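Local coordinates for protein urocanate hydratase (Paenibacillus sp. Soil724D2, PDB 7NED) that probably adds water to urocanate or thiourocanate with tightly bound NAD+ as cofactor, a step in the bacterial breakdown of ergothioneine, at residues M440-I445 and G483-Y488. Sequence-based numbering, arbitrary orientation.
Sequences MTHPNI and GGYAGY. With NAD (nicotinamide-adenine-dinucleotide), chain C.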
# COMPACT_ATOMS: atom_id res chain seq x y z
N MET A 440 -3.33 -8.60 6.48
CA MET A 440 -4.38 -8.74 5.55
C MET A 440 -5.62 -7.89 5.82
O MET A 440 -6.15 -7.91 6.88
CB MET A 440 -4.73 -10.19 5.52
CG MET A 440 -6.05 -10.53 4.99
SD MET A 440 -5.95 -10.45 3.25
CE MET A 440 -5.45 -12.07 2.85
N THR A 441 -6.05 -7.23 4.78
CA THR A 441 -7.26 -6.46 4.85
C THR A 441 -8.12 -6.94 3.70
O THR A 441 -7.71 -6.90 2.60
CB THR A 441 -7.01 -4.94 4.74
OG1 THR A 441 -6.24 -4.49 5.82
CG2 THR A 441 -8.29 -4.21 4.67
N HIS A 442 -9.30 -7.41 4.04
CA HIS A 442 -10.28 -7.90 3.12
C HIS A 442 -11.62 -7.98 3.81
O HIS A 442 -11.85 -8.90 4.50
CB HIS A 442 -9.89 -9.27 2.64
CG HIS A 442 -10.69 -9.75 1.48
ND1 HIS A 442 -12.01 -9.45 1.30
CD2 HIS A 442 -10.36 -10.54 0.45
CE1 HIS A 442 -12.45 -10.04 0.23
NE2 HIS A 442 -11.47 -10.70 -0.32
N PRO A 443 -12.47 -6.99 3.57
CA PRO A 443 -13.79 -6.83 4.16
C PRO A 443 -14.71 -8.03 3.99
O PRO A 443 -15.64 -8.11 4.71
CB PRO A 443 -14.33 -5.57 3.48
CG PRO A 443 -13.16 -4.88 2.95
CD PRO A 443 -12.23 -5.96 2.56
N ASN A 444 -14.45 -8.91 3.05
CA ASN A 444 -15.30 -10.10 2.97
C ASN A 444 -14.51 -11.37 3.21
O ASN A 444 -15.01 -12.48 2.93
CB ASN A 444 -16.02 -10.16 1.61
CG ASN A 444 -16.93 -8.98 1.40
OD1 ASN A 444 -17.46 -8.42 2.35
ND2 ASN A 444 -17.10 -8.58 0.16
N ILE A 445 -13.30 -11.26 3.76
CA ILE A 445 -12.59 -12.44 4.23
C ILE A 445 -11.99 -12.07 5.58
O ILE A 445 -12.70 -12.00 6.59
CB ILE A 445 -11.53 -12.93 3.21
CG1 ILE A 445 -12.19 -13.30 1.89
CG2 ILE A 445 -10.77 -14.17 3.73
CD1 ILE A 445 -11.25 -13.93 0.87
N GLY A 483 -7.72 -10.29 -10.58
CA GLY A 483 -8.95 -10.92 -11.02
C GLY A 483 -10.14 -10.39 -10.26
O GLY A 483 -10.27 -9.19 -10.02
N GLY A 484 -11.02 -11.30 -9.83
CA GLY A 484 -12.18 -10.87 -9.06
C GLY A 484 -11.86 -10.39 -7.67
O GLY A 484 -12.75 -9.84 -7.00
N TYR A 485 -10.62 -10.57 -7.20
CA TYR A 485 -10.20 -9.96 -5.94
C TYR A 485 -9.84 -8.49 -6.10
O TYR A 485 -9.57 -7.83 -5.10
CB TYR A 485 -9.00 -10.66 -5.34
CG TYR A 485 -9.28 -12.01 -4.72
CD1 TYR A 485 -10.25 -12.16 -3.75
CD2 TYR A 485 -8.56 -13.14 -5.13
CE1 TYR A 485 -10.51 -13.45 -3.17
CE2 TYR A 485 -8.79 -14.40 -4.57
CZ TYR A 485 -9.77 -14.53 -3.59
OH TYR A 485 -10.02 -15.77 -3.02
N ALA A 486 -9.80 -7.98 -7.33
CA ALA A 486 -9.39 -6.58 -7.51
C ALA A 486 -10.29 -5.65 -6.69
O ALA A 486 -11.53 -5.71 -6.79
CB ALA A 486 -9.42 -6.20 -8.99
N GLY A 487 -9.66 -4.77 -5.91
CA GLY A 487 -10.40 -3.85 -5.08
C GLY A 487 -10.84 -4.41 -3.74
O GLY A 487 -11.38 -3.65 -2.93
N TYR A 488 -10.61 -5.70 -3.47
CA TYR A 488 -11.08 -6.29 -2.23
C TYR A 488 -10.01 -6.40 -1.16
O TYR A 488 -10.33 -6.40 0.03
CB TYR A 488 -11.66 -7.70 -2.48
CG TYR A 488 -13.07 -7.70 -3.00
CD1 TYR A 488 -13.32 -7.75 -4.37
CD2 TYR A 488 -14.15 -7.63 -2.14
CE1 TYR A 488 -14.62 -7.75 -4.86
CE2 TYR A 488 -15.46 -7.65 -2.62
CZ TYR A 488 -15.68 -7.70 -3.99
OH TYR A 488 -16.95 -7.72 -4.50
PA NAD C . -7.14 -23.67 -7.96
O1A NAD C . -7.69 -22.84 -9.12
O2A NAD C . -5.86 -24.41 -7.96
O5B NAD C . -8.26 -24.94 -7.89
C5B NAD C . -9.57 -24.56 -8.05
C4B NAD C . -10.35 -25.94 -8.26
O4B NAD C . -11.72 -25.75 -8.48
C3B NAD C . -9.72 -26.50 -9.58
O3B NAD C . -9.34 -27.80 -9.39
C2B NAD C . -10.91 -26.41 -10.58
O2B NAD C . -10.98 -27.48 -11.44
C1B NAD C . -12.07 -26.59 -9.60
N9A NAD C . -13.34 -26.03 -10.06
C8A NAD C . -13.60 -24.86 -10.77
N7A NAD C . -14.87 -24.67 -11.01
C5A NAD C . -15.51 -25.75 -10.41
C6A NAD C . -16.86 -26.14 -10.32
N6A NAD C . -17.85 -25.38 -10.86
N1A NAD C . -17.20 -27.28 -9.66
C2A NAD C . -16.17 -28.01 -9.17
N3A NAD C . -14.85 -27.77 -9.18
C4A NAD C . -14.55 -26.62 -9.82
O3 NAD C . -7.51 -22.72 -6.78
PN NAD C . -6.90 -22.98 -5.32
O1N NAD C . -5.49 -22.59 -5.00
O2N NAD C . -7.49 -24.29 -4.82
O5D NAD C . -7.75 -21.86 -4.33
C5D NAD C . -9.18 -21.99 -4.41
C4D NAD C . -9.81 -20.86 -3.64
O4D NAD C . -9.23 -20.73 -2.36
C3D NAD C . -9.33 -19.55 -4.45
O3D NAD C . -10.39 -18.61 -4.59
C2D NAD C . -8.21 -18.94 -3.54
O2D NAD C . -8.15 -17.57 -3.50
C1D NAD C . -9.00 -19.35 -2.26
N1N NAD C . -8.39 -19.07 -0.95
C2N NAD C . -8.38 -17.71 -0.69
C3N NAD C . -7.90 -17.22 0.51
C7N NAD C . -7.88 -15.69 0.67
O7N NAD C . -7.93 -15.11 1.75
N7N NAD C . -7.72 -14.94 -0.48
C4N NAD C . -7.47 -18.16 1.45
C5N NAD C . -7.52 -19.52 1.16
C6N NAD C . -8.01 -19.99 -0.08
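The imidazole of His442 turns one face to Tyr488 and its edge to Tyr485, and following it outward from the backbone describes most of the contact. Its CB and CG run beside the carbonyl oxygen of Tyr488, which sits over one ring face, displaced toward the rim. ND1 accepts the backbone N-H of Asn444 (3.1 Å), from a donor 22° out of the ring plane; with the Ile445 N to His442 O bond of the type I turn, this ties the ring to its own loop. CE1 lies 3.7 Å from Tyr488 CB, which makes a CH-pi contact over the same face as the carbonyl, while the two rings meet obliquely with planes at 34°. At the tip, NE2 comes 3.9 Å from Tyr485 CD1 and makes a weak hydrogen bond to Asn316. With CG anti to the backbone N (chi1 -169°), the ring is carried across to both tyrosines, and Ile445 CG1 fills its opposite face. A flat group with two nitrogens suits this place, packing through its faces and bonding at its rim.

Tyr485 suits the cofactor side: its OH shares a 2.6 Å hydrogen bond with O2D of NAD, an atom in the plane of the tyrosine ring, at its edge. Ile445 supplies an apolar branch, CD1, 4.1 Å from Tyr485 CE1 and 3.6 Å from the carboxamide oxygen O7N of NAD. The Tyr488 carbonyl oxygen, buried without a conventional partner, receives a CA-H...O contact from His442 CA at 3.4 Å. The chemistry thus joins the turn that follows strand 428-441 to the 483-488 loop mainly by packing and weak C-H contacts, with firmer polar bonds directed within the His442 turn and to the ribose beside the nicotinamide.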